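Gamma-glutamyltranspeptidase (Ggt) (Helicobacter pylori 26695, PDB 5BPK) probably transfers gamma-glutamyl groups from glutathione and related compounds to water or to acceptor amino acids and peptides, as an Ntn-hydrolase. Local coordinates at residues A[114-117]-A[121-124]; A[129-134]-A[241-246]; A[282-287]-A[324-329]. All blocks are in the same frame, centred on the assembly; numbering follows the deposited sequence.

Contact 1: A[114-117]-A[121-124]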
ATOM      1  N   MET A 114      10.835  -9.477 -20.861  1.00 18.23           N
ATOM      2  CA  MET A 114       9.495  -9.622 -21.464  1.00 19.73           C
ATOM      3  C   MET A 114       8.833  -8.317 -21.931  1.00 19.04           C
ATOM      4  O   MET A 114       7.954  -8.353 -22.796  1.00 20.76           O
ATOM      5  CB  MET A 114       8.545 -10.375 -20.517  1.00 20.10           C
ATOM      6  CG  MET A 114       8.233  -9.667 -19.213  1.00 16.79           C
ATOM      7  SD  MET A 114       7.323 -10.721 -18.075  1.00 17.29           S
ATOM      8  CE  MET A 114       5.700 -10.761 -18.847  1.00 20.30           C
ATOM      9  N   PHE A 115       9.229  -7.180 -21.362  1.00 18.55           N
ATOM     10  CA  PHE A 115       8.633  -5.894 -21.728  1.00 19.11           C
ATOM     11  C   PHE A 115       9.502  -5.077 -22.675  1.00 19.85           C
ATOM     12  O   PHE A 115       9.229  -3.900 -22.915  1.00 20.60           O
ATOM     13  CB  PHE A 115       8.314  -5.088 -20.465  1.00 19.57           C
ATOM     14  CG  PHE A 115       7.280  -5.737 -19.599  1.00 17.77           C
ATOM     15  CD1 PHE A 115       5.960  -5.820 -20.025  1.00 17.72           C
ATOM     16  CD2 PHE A 115       7.622  -6.286 -18.375  1.00 16.87           C
ATOM     17  CE1 PHE A 115       4.995  -6.440 -19.242  1.00 15.99           C
ATOM     18  CE2 PHE A 115       6.661  -6.894 -17.589  1.00 15.07           C
ATOM     19  CZ  PHE A 115       5.344  -6.974 -18.028  1.00 14.93           C
ATOM     20  N   LEU A 116      10.551  -5.699 -23.209  1.00 20.84           N
ATOM     21  CA  LEU A 116      11.465  -5.002 -24.112  1.00 21.94           C
ATOM     22  C   LEU A 116      11.260  -5.472 -25.544  1.00 24.20           C
ATOM     23  O   LEU A 116      10.841  -6.606 -25.777  1.00 22.38           O
ATOM     24  CB  LEU A 116      12.914  -5.260 -23.702  1.00 22.51           C
ATOM     25  CG  LEU A 116      13.329  -4.873 -22.280  1.00 21.17           C
ATOM     26  CD1 LEU A 116      14.848  -4.950 -22.133  1.00 23.15           C
ATOM     27  CD2 LEU A 116      12.828  -3.480 -21.919  1.00 19.38           C
ATOM     28  N   ASP A 117      11.578  -4.594 -26.492  1.00 26.97           N
ATOM     29  CA  ASP A 117      11.553  -4.946 -27.916  1.00 29.28           C
ATOM     30  C   ASP A 117      12.878  -5.610 -28.325  1.00 31.37           C
ATOM     31  O   ASP A 117      13.726  -5.886 -27.472  1.00 29.91           O
ATOM     32  CB  ASP A 117      11.209  -3.719 -28.789  1.00 30.30           C
ATOM     33  CG  ASP A 117      12.283  -2.627 -28.766  1.00 30.26           C
ATOM     34  OD1 ASP A 117      13.463  -2.917 -28.467  1.00 28.21           O
ATOM     35  OD2 ASP A 117      11.934  -1.461 -29.066  1.00 30.28           O
ATOM     36  N   ASN A 121      14.737  -2.077 -25.952  1.00 26.25           N
ATOM     37  CA  ASN A 121      14.081  -0.867 -25.459  1.00 25.38           C
ATOM     38  C   ASN A 121      12.680  -1.179 -24.955  1.00 24.51           C
ATOM     39  O   ASN A 121      12.003  -2.055 -25.481  1.00 23.80           O
ATOM     40  CB  ASN A 121      14.032   0.209 -26.547  1.00 27.88           C
ATOM     41  CG  ASN A 121      15.419   0.712 -26.930  1.00 27.04           C
ATOM     42  OD1 ASN A 121      16.285   0.901 -26.073  1.00 29.60           O
ATOM     43  ND2 ASN A 121      15.632   0.930 -28.219  1.00 31.70           N
ATOM     44  N   VAL A 122      12.255  -0.447 -23.931  1.00 23.62           N
ATOM     45  CA  VAL A 122      10.924  -0.634 -23.356  1.00 21.84           C
ATOM     46  C   VAL A 122       9.821  -0.445 -24.407  1.00 23.02           C
ATOM     47  O   VAL A 122       9.816   0.542 -25.148  1.00 25.42           O
ATOM     48  CB  VAL A 122      10.701   0.344 -22.187  1.00 21.18           C
ATOM     49  CG1 VAL A 122       9.260   0.287 -21.713  1.00 22.31           C
ATOM     50  CG2 VAL A 122      11.665   0.042 -21.050  1.00 19.57           C
ATOM     51  N   VAL A 123       8.895  -1.403 -24.472  1.00 23.32           N
ATOM     52  CA  VAL A 123       7.697  -1.275 -25.309  1.00 23.11           C
ATOM     53  C   VAL A 123       6.691  -0.383 -24.578  1.00 22.72           C
ATOM     54  O   VAL A 123       6.198  -0.762 -23.507  1.00 20.80           O
ATOM     55  CB  VAL A 123       7.067  -2.649 -25.594  1.00 22.38           C
ATOM     56  CG1 VAL A 123       5.761  -2.512 -26.397  1.00 24.71           C
ATOM     57  CG2 VAL A 123       8.061  -3.557 -26.309  1.00 24.24           C
ATOM     58  N   PRO A 124       6.388   0.808 -25.130  1.00 21.72           N
ATOM     59  CA  PRO A 124       5.500   1.730 -24.415  1.00 22.65           C
ATOM     60  C   PRO A 124       4.206   1.061 -23.939  1.00 22.02           C
ATOM     61  O   PRO A 124       3.549   0.353 -24.717  1.00 22.11           O
ATOM     62  CB  PRO A 124       5.190   2.807 -25.463  1.00 23.74           C
ATOM     63  CG  PRO A 124       6.350   2.779 -26.381  1.00 23.76           C
ATOM     64  CD  PRO A 124       6.822   1.366 -26.431  1.00 21.30           C
TER
HETATM   65  O   HOH W   1       9.891   0.003 -28.143  1.00 33.62           O
HETATM   66  O   HOH W   2      13.548   0.474 -29.972  1.00 45.45           O

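Contact 2: A[129-134]-A[241-246]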
ATOM      1  N   ASP A 129      -0.667  -1.067 -19.313  1.00 15.34           N
ATOM      2  CA  ASP A 129      -2.026  -1.270 -19.820  1.00 17.05           C
ATOM      3  C   ASP A 129      -2.161  -2.695 -20.354  1.00 15.80           C
ATOM      4  O   ASP A 129      -1.342  -3.144 -21.170  1.00 18.30           O
ATOM      5  CB  ASP A 129      -2.339  -0.297 -20.976  1.00 19.09           C
ATOM      6  CG  ASP A 129      -2.382   1.166 -20.553  1.00 18.05           C
ATOM      7  OD1 ASP A 129      -2.304   1.474 -19.340  1.00 17.63           O
ATOM      8  OD2 ASP A 129      -2.499   2.020 -21.470  1.00 20.28           O
ATOM      9  N   GLY A 130      -3.208  -3.397 -19.933  1.00 14.91           N
ATOM     10  CA  GLY A 130      -3.555  -4.694 -20.496  1.00 14.78           C
ATOM     11  C   GLY A 130      -3.080  -5.917 -19.742  1.00 15.89           C
ATOM     12  O   GLY A 130      -2.640  -5.831 -18.595  1.00 18.64           O
ATOM     13  N   TYR A 131      -3.138  -7.055 -20.423  1.00 14.58           N
ATOM     14  CA  TYR A 131      -3.108  -8.367 -19.784  1.00 16.21           C
ATOM     15  C   TYR A 131      -1.707  -8.863 -19.397  1.00 14.82           C
ATOM     16  O   TYR A 131      -1.562  -9.608 -18.419  1.00 15.58           O
ATOM     17  CB  TYR A 131      -3.805  -9.403 -20.675  1.00 14.80           C
ATOM     18  CG  TYR A 131      -5.314  -9.226 -20.801  1.00 16.49           C
ATOM     19  CD1 TYR A 131      -5.867  -8.179 -21.550  1.00 15.63           C
ATOM     20  CD2 TYR A 131      -6.184 -10.106 -20.172  1.00 15.31           C
ATOM     21  CE1 TYR A 131      -7.250  -8.029 -21.673  1.00 16.30           C
ATOM     22  CE2 TYR A 131      -7.564  -9.963 -20.276  1.00 15.15           C
ATOM     23  CZ  TYR A 131      -8.095  -8.917 -21.023  1.00 15.89           C
ATOM     24  OH  TYR A 131      -9.460  -8.779 -21.141  1.00 17.11           O
ATOM     25  N   LEU A 132      -0.687  -8.446 -20.146  1.00 14.53           N
ATOM     26  CA  LEU A 132       0.701  -8.826 -19.857  1.00 14.77           C
ATOM     27  C   LEU A 132       1.252  -8.074 -18.634  1.00 14.62           C
ATOM     28  O   LEU A 132       2.223  -8.506 -18.021  1.00 15.98           O
ATOM     29  CB  LEU A 132       1.606  -8.580 -21.067  1.00 15.68           C
ATOM     30  CG  LEU A 132       2.915  -9.379 -21.032  1.00 16.56           C
ATOM     31  CD1 LEU A 132       2.631 -10.881 -21.048  1.00 18.08           C
ATOM     32  CD2 LEU A 132       3.824  -9.005 -22.195  1.00 18.21           C
ATOM     33  N   ALA A 133       0.621  -6.952 -18.294  1.00 13.50           N
ATOM     34  CA  ALA A 133       1.030  -6.130 -17.151  1.00 12.51           C
ATOM     35  C   ALA A 133       0.705  -6.776 -15.806  1.00 11.85           C
ATOM     36  O   ALA A 133       1.148  -6.276 -14.764  1.00 12.75           O
ATOM     37  CB  ALA A 133       0.360  -4.760 -17.220  1.00 14.09           C
ATOM     38  N   ALA A 134      -0.076  -7.856 -15.816  1.00 12.13           N
ATOM     39  CA  ALA A 134      -0.601  -8.451 -14.567  1.00 12.48           C
ATOM     40  C   ALA A 134       0.270  -9.553 -13.976  1.00 13.18           C
ATOM     41  O   ALA A 134       0.706 -10.471 -14.685  1.00 15.03           O
ATOM     42  CB  ALA A 134      -2.003  -8.990 -14.792  1.00 14.05           C
ATOM     43  N   GLU A 241      -7.797 -17.790 -17.606  1.00 17.15           N
ATOM     44  CA  GLU A 241      -6.888 -18.348 -18.608  1.00 19.04           C
ATOM     45  C   GLU A 241      -7.382 -18.020 -20.016  1.00 18.23           C
ATOM     46  O   GLU A 241      -6.599 -17.628 -20.873  1.00 18.46           O
ATOM     47  CB  GLU A 241      -6.719 -19.865 -18.448  1.00 20.11           C
ATOM     48  CG  GLU A 241      -5.735 -20.472 -19.466  1.00 20.62           C
ATOM     49  CD  GLU A 241      -5.497 -21.958 -19.287  1.00 25.82           C
ATOM     50  OE1 GLU A 241      -6.016 -22.739 -20.118  1.00 28.41           O
ATOM     51  OE2 GLU A 241      -4.781 -22.347 -18.338  1.00 21.68           O
ATOM     52  N   LYS A 242      -8.684 -18.167 -20.232  1.00 18.20           N
ATOM     53  CA  LYS A 242      -9.278 -17.909 -21.545  1.00 19.53           C
ATOM     54  C   LYS A 242      -9.046 -16.476 -22.005  1.00 19.00           C
ATOM     55  O   LYS A 242      -8.585 -16.235 -23.135  1.00 18.77           O
ATOM     56  CB  LYS A 242     -10.777 -18.193 -21.508  1.00 19.78           C
ATOM     57  CG  LYS A 242     -11.431 -18.070 -22.865  1.00 25.14           C
ATOM     58  CD  LYS A 242     -12.921 -18.288 -22.794  1.00 29.99           C
ATOM     59  CE  LYS A 242     -13.557 -17.796 -24.072  1.00 33.86           C
ATOM     60  NZ  LYS A 242     -12.927 -18.399 -25.289  1.00 37.00           N
ATOM     61  N   ASP A 243      -9.362 -15.521 -21.134  1.00 18.95           N
ATOM     62  CA  ASP A 243      -9.224 -14.108 -21.473  1.00 17.70           C
ATOM     63  C   ASP A 243      -7.746 -13.737 -21.671  1.00 17.20           C
ATOM     64  O   ASP A 243      -7.412 -12.932 -22.545  1.00 16.23           O
ATOM     65  CB  ASP A 243      -9.908 -13.216 -20.411  1.00 16.94           C
ATOM     66  CG  ASP A 243     -10.519 -11.957 -21.006  1.00 15.48           C
ATOM     67  OD1 ASP A 243     -10.792 -11.940 -22.242  1.00 17.89           O
ATOM     68  OD2 ASP A 243     -10.745 -10.989 -20.240  1.00 15.21           O
ATOM     69  N   MET A 244      -6.866 -14.340 -20.867  1.00 16.36           N
ATOM     70  CA  MET A 244      -5.420 -14.170 -21.036  1.00 17.05           C
ATOM     71  C   MET A 244      -4.944 -14.629 -22.417  1.00 19.13           C
ATOM     72  O   MET A 244      -4.239 -13.892 -23.110  1.00 20.08           O
ATOM     73  CB  MET A 244      -4.660 -14.916 -19.940  1.00 17.41           C
ATOM     74  CG  MET A 244      -4.709 -14.199 -18.592  1.00 15.67           C
ATOM     75  SD  MET A 244      -3.544 -12.825 -18.514  1.00 15.96           S
ATOM     76  CE  MET A 244      -4.142 -11.849 -17.125  1.00 14.92           C
ATOM     77  N   LYS A 245      -5.335 -15.841 -22.803  1.00 18.70           N
ATOM     78  CA  LYS A 245      -4.972 -16.394 -24.113  1.00 21.81           C
ATOM     79  C   LYS A 245      -5.469 -15.506 -25.264  1.00 22.87           C
ATOM     80  O   LYS A 245      -4.755 -15.280 -26.235  1.00 24.41           O
ATOM     81  CB  LYS A 245      -5.513 -17.820 -24.245  1.00 21.87           C
ATOM     82  CG  LYS A 245      -5.052 -18.569 -25.500  1.00 24.77           C
ATOM     83  N   LYS A 246      -6.690 -14.994 -25.125  1.00 22.27           N
ATOM     84  CA  LYS A 246      -7.335 -14.149 -26.139  1.00 24.36           C
ATOM     85  C   LYS A 246      -6.666 -12.787 -26.349  1.00 22.82           C
ATOM     86  O   LYS A 246      -6.705 -12.238 -27.451  1.00 24.89           O
ATOM     87  CB  LYS A 246      -8.804 -13.948 -25.742  1.00 24.89           C
ATOM     88  CG  LYS A 246      -9.671 -13.186 -26.729  1.00 29.78           C
ATOM     89  CD  LYS A 246     -11.098 -13.077 -26.209  1.00 31.07           C
ATOM     90  CE  LYS A 246     -11.990 -12.296 -27.165  1.00 34.91           C
ATOM     91  NZ  LYS A 246     -13.205 -11.753 -26.490  1.00 34.24           N
TER

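Contact 3: A[282-287]-A[324-329]. With EDO (1,2-ethanediol), chain Q.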
ATOM      1  N   PRO A 282       8.711  -9.156   0.310  1.00 11.00           N
ATOM      2  CA  PRO A 282       9.008  -8.383  -0.891  1.00 10.57           C
ATOM      3  C   PRO A 282       8.587  -6.913  -0.903  1.00 10.40           C
ATOM      4  O   PRO A 282       8.633  -6.290  -1.959  1.00 11.16           O
ATOM      5  CB  PRO A 282       8.267  -9.163  -1.975  1.00 11.29           C
ATOM      6  CG  PRO A 282       7.075  -9.654  -1.274  1.00 12.13           C
ATOM      7  CD  PRO A 282       7.542 -10.020   0.103  1.00 10.51           C
ATOM      8  N   SER A 283       8.212  -6.356   0.243  1.00 10.69           N
ATOM      9  CA  SER A 283       8.187  -4.902   0.359  1.00  9.48           C
ATOM     10  C   SER A 283       9.540  -4.368   0.838  1.00 10.71           C
ATOM     11  O   SER A 283      10.238  -5.026   1.606  1.00 11.53           O
ATOM     12  CB  SER A 283       7.096  -4.420   1.290  1.00 11.23           C
ATOM     13  OG  SER A 283       6.962  -3.028   1.140  1.00 12.03           O
ATOM     14  N   SER A 284       9.882  -3.173   0.365  1.00 10.58           N
ATOM     15  CA  SER A 284      11.001  -2.390   0.870  1.00 10.44           C
ATOM     16  C   SER A 284      10.525  -1.445   1.976  1.00 12.04           C
ATOM     17  O   SER A 284      11.340  -0.837   2.673  1.00 12.34           O
ATOM     18  CB  SER A 284      11.581  -1.542  -0.266  1.00 10.91           C
ATOM     19  OG  SER A 284      10.655  -0.542  -0.680  1.00 11.47           O
ATOM     20  N   GLY A 285       9.209  -1.326   2.141  1.00 10.90           N
ATOM     21  CA  GLY A 285       8.644  -0.258   2.960  1.00 11.06           C
ATOM     22  C   GLY A 285       9.053  -0.273   4.421  1.00 11.06           C
ATOM     23  O   GLY A 285       9.531   0.726   4.953  1.00 10.34           O
ATOM     24  N   GLY A 286       8.877  -1.418   5.063  1.00 10.20           N
ATOM     25  CA  GLY A 286       9.216  -1.549   6.479  1.00 10.50           C
ATOM     26  C   GLY A 286      10.695  -1.313   6.747  1.00 12.36           C
ATOM     27  O   GLY A 286      11.074  -0.658   7.734  1.00 10.67           O
ATOM     28  N   THR A 287      11.540  -1.834   5.862  1.00  9.89           N
ATOM     29  CA  THR A 287      12.978  -1.711   6.045  1.00 10.54           C
ATOM     30  C   THR A 287      13.396  -0.254   6.006  1.00  9.90           C
ATOM     31  O   THR A 287      14.098   0.220   6.901  1.00 10.34           O
ATOM     32  CB  THR A 287      13.737  -2.523   4.979  1.00 10.35           C
ATOM     33  OG1 THR A 287      13.464  -3.919   5.169  1.00 11.93           O
ATOM     34  CG2 THR A 287      15.251  -2.270   5.029  1.00 11.20           C
ATOM     35  N   ALA A 324      18.364   5.567  -2.257  1.00 11.20           N
ATOM     36  CA  ALA A 324      19.514   5.083  -3.015  1.00 11.99           C
ATOM     37  C   ALA A 324      19.747   3.604  -2.689  1.00 11.99           C
ATOM     38  O   ALA A 324      19.963   2.783  -3.586  1.00 12.74           O
ATOM     39  CB  ALA A 324      20.745   5.915  -2.715  1.00 12.69           C
ATOM     40  N   ASP A 325      19.681   3.270  -1.402  1.00 12.40           N
ATOM     41  CA  ASP A 325      19.889   1.891  -0.962  1.00 11.36           C
ATOM     42  C   ASP A 325      18.834   0.983  -1.580  1.00 10.09           C
ATOM     43  O   ASP A 325      19.136  -0.105  -2.043  1.00 11.77           O
ATOM     44  CB  ASP A 325      19.822   1.802   0.571  1.00 10.04           C
ATOM     45  CG  ASP A 325      20.991   2.484   1.257  1.00 11.84           C
ATOM     46  OD1 ASP A 325      21.960   2.903   0.559  1.00 13.90           O
ATOM     47  OD2 ASP A 325      20.944   2.586   2.507  1.00 14.43           O
ATOM     48  N   ARG A 326      17.597   1.455  -1.615  1.00 10.93           N
ATOM     49  CA  ARG A 326      16.488   0.699  -2.206  1.00 10.48           C
ATOM     50  C   ARG A 326      16.781   0.242  -3.631  1.00 11.28           C
ATOM     51  O   ARG A 326      16.481  -0.898  -4.002  1.00 12.97           O
ATOM     52  CB  ARG A 326      15.216   1.562  -2.216  1.00 10.49           C
ATOM     53  CG  ARG A 326      13.943   0.837  -2.638  1.00 12.26           C
ATOM     54  CD  ARG A 326      12.821   1.846  -2.882  1.00 11.47           C
ATOM     55  NE  ARG A 326      11.524   1.181  -3.039  1.00 11.06           N
ATOM     56  CZ  ARG A 326      11.063   0.604  -4.155  1.00 14.91           C
ATOM     57  NH1 ARG A 326      11.766   0.613  -5.282  1.00 15.60           N
ATOM     58  NH2 ARG A 326       9.870   0.014  -4.153  1.00 14.68           N
ATOM     59  N   SER A 327      17.372   1.133  -4.416  1.00 11.46           N
ATOM     60  CA  SER A 327      17.602   0.912  -5.846  1.00 12.10           C
ATOM     61  C   SER A 327      18.563  -0.248  -6.175  1.00 11.94           C
ATOM     62  O   SER A 327      18.538  -0.768  -7.290  1.00 14.24           O
ATOM     63  CB  SER A 327      18.122   2.199  -6.503  1.00 13.28           C
ATOM     64  OG  SER A 327      19.480   2.420  -6.191  1.00 13.50           O
ATOM     65  N   VAL A 328      19.397  -0.618  -5.205  0.50 12.28           N
ATOM     66  CA  VAL A 328      20.392  -1.674  -5.370  0.50 12.17           C
ATOM     67  C   VAL A 328      20.049  -2.932  -4.577  0.50 12.20           C
ATOM     68  O   VAL A 328      20.114  -4.045  -5.103  0.50 13.60           O
ATOM     69  CB  VAL A 328      21.782  -1.182  -4.917  0.50 12.67           C
ATOM     70  CG1 VAL A 328      22.789  -2.313  -4.986  0.50 14.43           C
ATOM     71  CG2 VAL A 328      22.222   0.002  -5.766  0.50 13.87           C
ATOM     72  N   TYR A 329      19.678  -2.757  -3.313  1.00 12.75           N
ATOM     73  CA  TYR A 329      19.606  -3.880  -2.358  1.00 11.00           C
ATOM     74  C   TYR A 329      18.280  -4.611  -2.249  1.00 12.21           C
ATOM     75  O   TYR A 329      18.252  -5.723  -1.714  1.00 15.98           O
ATOM     76  CB  TYR A 329      20.031  -3.416  -0.968  1.00 14.35           C
ATOM     77  CG  TYR A 329      21.436  -2.867  -0.909  1.00 14.19           C
ATOM     78  CD1 TYR A 329      22.545  -3.676  -1.184  1.00 15.16           C
ATOM     79  CD2 TYR A 329      21.665  -1.556  -0.527  1.00 15.36           C
ATOM     80  CE1 TYR A 329      23.839  -3.162  -1.109  1.00 16.14           C
ATOM     81  CE2 TYR A 329      22.939  -1.042  -0.452  1.00 20.24           C
ATOM     82  CZ  TYR A 329      24.020  -1.843  -0.745  1.00 18.42           C
ATOM     83  OH  TYR A 329      25.287  -1.301  -0.662  1.00 23.73           O
TER
HETATM   84  C1  EDO Q 703      11.224   0.219  -9.298  1.00 30.57           C
HETATM   85  O1  EDO Q 703      11.297  -0.654  -8.158  1.00 20.02           O
HETATM   86  C2  EDO Q 703      11.182  -0.553 -10.609  1.00 30.92           C
HETATM   87  O2  EDO Q 703      12.004   0.084 -11.607  1.00 31.29           O

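Contact 1: A[114-117]-A[121-124]
Leu116 and Val122 are paired through their backbones in a single antiparallel bridge, in a small hairpin-like turn at the surface, inside the long loop between strand 97-102 and helix 139-150. They form a non-hydrogen-bonded pair with CA atoms 4.5 Å apart, flanked by two backbone bonds. Val123 N donates to Phe115 O over 3.0 Å, almost straight at 178° and in the carbonyl plane. Asp117 N donates to Asn121 O at 2.8 Å, tilted somewhat out of that carbonyl's plane. Beside this bond the CA of Leu116 also leans on Asn121 O.

The two branched side chains suit a bridge with one apolar side: Leu116 CD2 rests on Val122 CG2 at 3.8 Å, and Ile46 of the partner chain packs on Leu116. Val123 instead lays CG2 alongside the Phe115 carbonyl and the Asp117 amide.

Asp117 closes the turn. With CG set between its own backbone N and carbonyl carbon (chi1 66°), the carboxylate folds back over the turn, and OD1 accepts from Asn121 N at 2.9 Å from above the carboxylate plane. OD1 also receives a weak bond from Gln119 N, the pattern of an Asx turn. Asp117 and Asn121 run side by side, their flat ends turned 70° from each other, too far from coplanar for a stack. Water joins what the side chains do not: one molecule donates to both Asp117 OD2 and Val122 O, while a second donates to Asp117 OD2 at 2.7 Å and accepts from Asn121 ND2 at 2.8 Å.

Contact 2: A[129-134]-A[241-246]
Tyr131 lies nearly at right angles to the side chain of Asp243, its ring plane turned 87° from the carboxylate plane, and its hydroxyl reaches the acid at the ring's edge. The phenol OH donates to Asp243 OD2 over 2.7 Å, arriving from well above the carboxylate plane. OD2 also stands close to the ring plane beside Tyr131 CE2, 3.3 Å away, so the oxygen lies against the ring's edge beside the hydroxyl. Tyrosine suits the place because it carries a donor on the end of a long, rigid, otherwise apolar group.

Met244, one residue further along the helix, meets the root of the same side chain. Bent at chi2 (-79°), it brings SD to the ring's edge, 5.5 Å from the centroid and 4.1 Å from Tyr131 CB, a Met-aromatic contact made in the plane of the ring and not over its face. The methyl CE goes further, to 3.7 Å from Tyr131 O and 4.3 Å from Ala134 CB; alanine's small side chain meets it as a single methyl.

The contact joins the irregular, helix-like turn 131-133, which precedes helix 139-150, to the last turn of helix 234-246 in this Ntn-hydrolase chain. All four touching residues are buried. The polar ends are shared with others: Tyr131 OH also bonds Ser192 OG, and Asp243 OD2 accepts a second bond from the backbone N of Asp31 of the partner chain. Leu37 of that chain packs on Met244.

Contact 3: A[282-287]-A[324-329]
Arg326 NE and Ser284 OG make the single contact between residues 282-287 and 324-329, joining the end of helix 309-329 to the turn that leads into helix 285-296. It is a small buried polar contact of this Ntn-hydrolase, near the bound dihydro-oxazolyl amino acid, which is about 5 Å from the side chain of Arg326. The bond is weak, NE of Arg326 donating to OG of Ser284 over 3.0 Å at a bent 129°. Apart from it the two side chains only brush past each other, with Ser284 CB 4.1 Å from Arg326 CG.

Two torsions bring the groups together. Arg326 leaves its helix with CG anti to the backbone N (chi1 -172°) and stays extended as far as NE, so the guanidinium is carried across to the turn. Ser284 points its CB toward the arginine and turns OG between its backbone N and carbonyl carbon. A serine fits because its hydroxyl can accept from NE while also bonding Ser72 O of the partner chain, its stronger partner. An arginine fits because its several N-H groups face different neighbours: NH1 donates to O1 of a 1,2-ethanediol, probably from the crystallisation liquor, at 3.2 Å and along the guanidinium edge, and NH2 makes a weak bond to Ser73 OG of the partner chain.

Further out, the neighbouring Asp325 carboxylate accepts from Gln291 NE2 of helix 285-296, a second polar link between the two helices. On the other side Ser283 shapes the turn before Ser284 as an ST turn: its OG accepts from Gly285 N at 3.0 Å with an angle of 163°, a capping bond at the turn that leads into the helix.

Contacts 1 and 2 are neighbours, with centres 17 Å apart: the Phe115 ring reaches the next part of the same loop, its CZ 3.5 Å from Leu132 O, while Met114 CE lies 3.8 Å from Leu132 CD1. Contact 3 stands apart, its nearest atoms about 15 Å from contact 1 and about 14 Å from contact 2. It is also the one close to the bound dihydro-oxazolyl amino acid, about 5 Å from the side chain of Arg326, against about 13 Å from that of Phe115 and about 12 Å from that of Ala134. All three are touched by the partner chain, so each lies at the interface between the two chains.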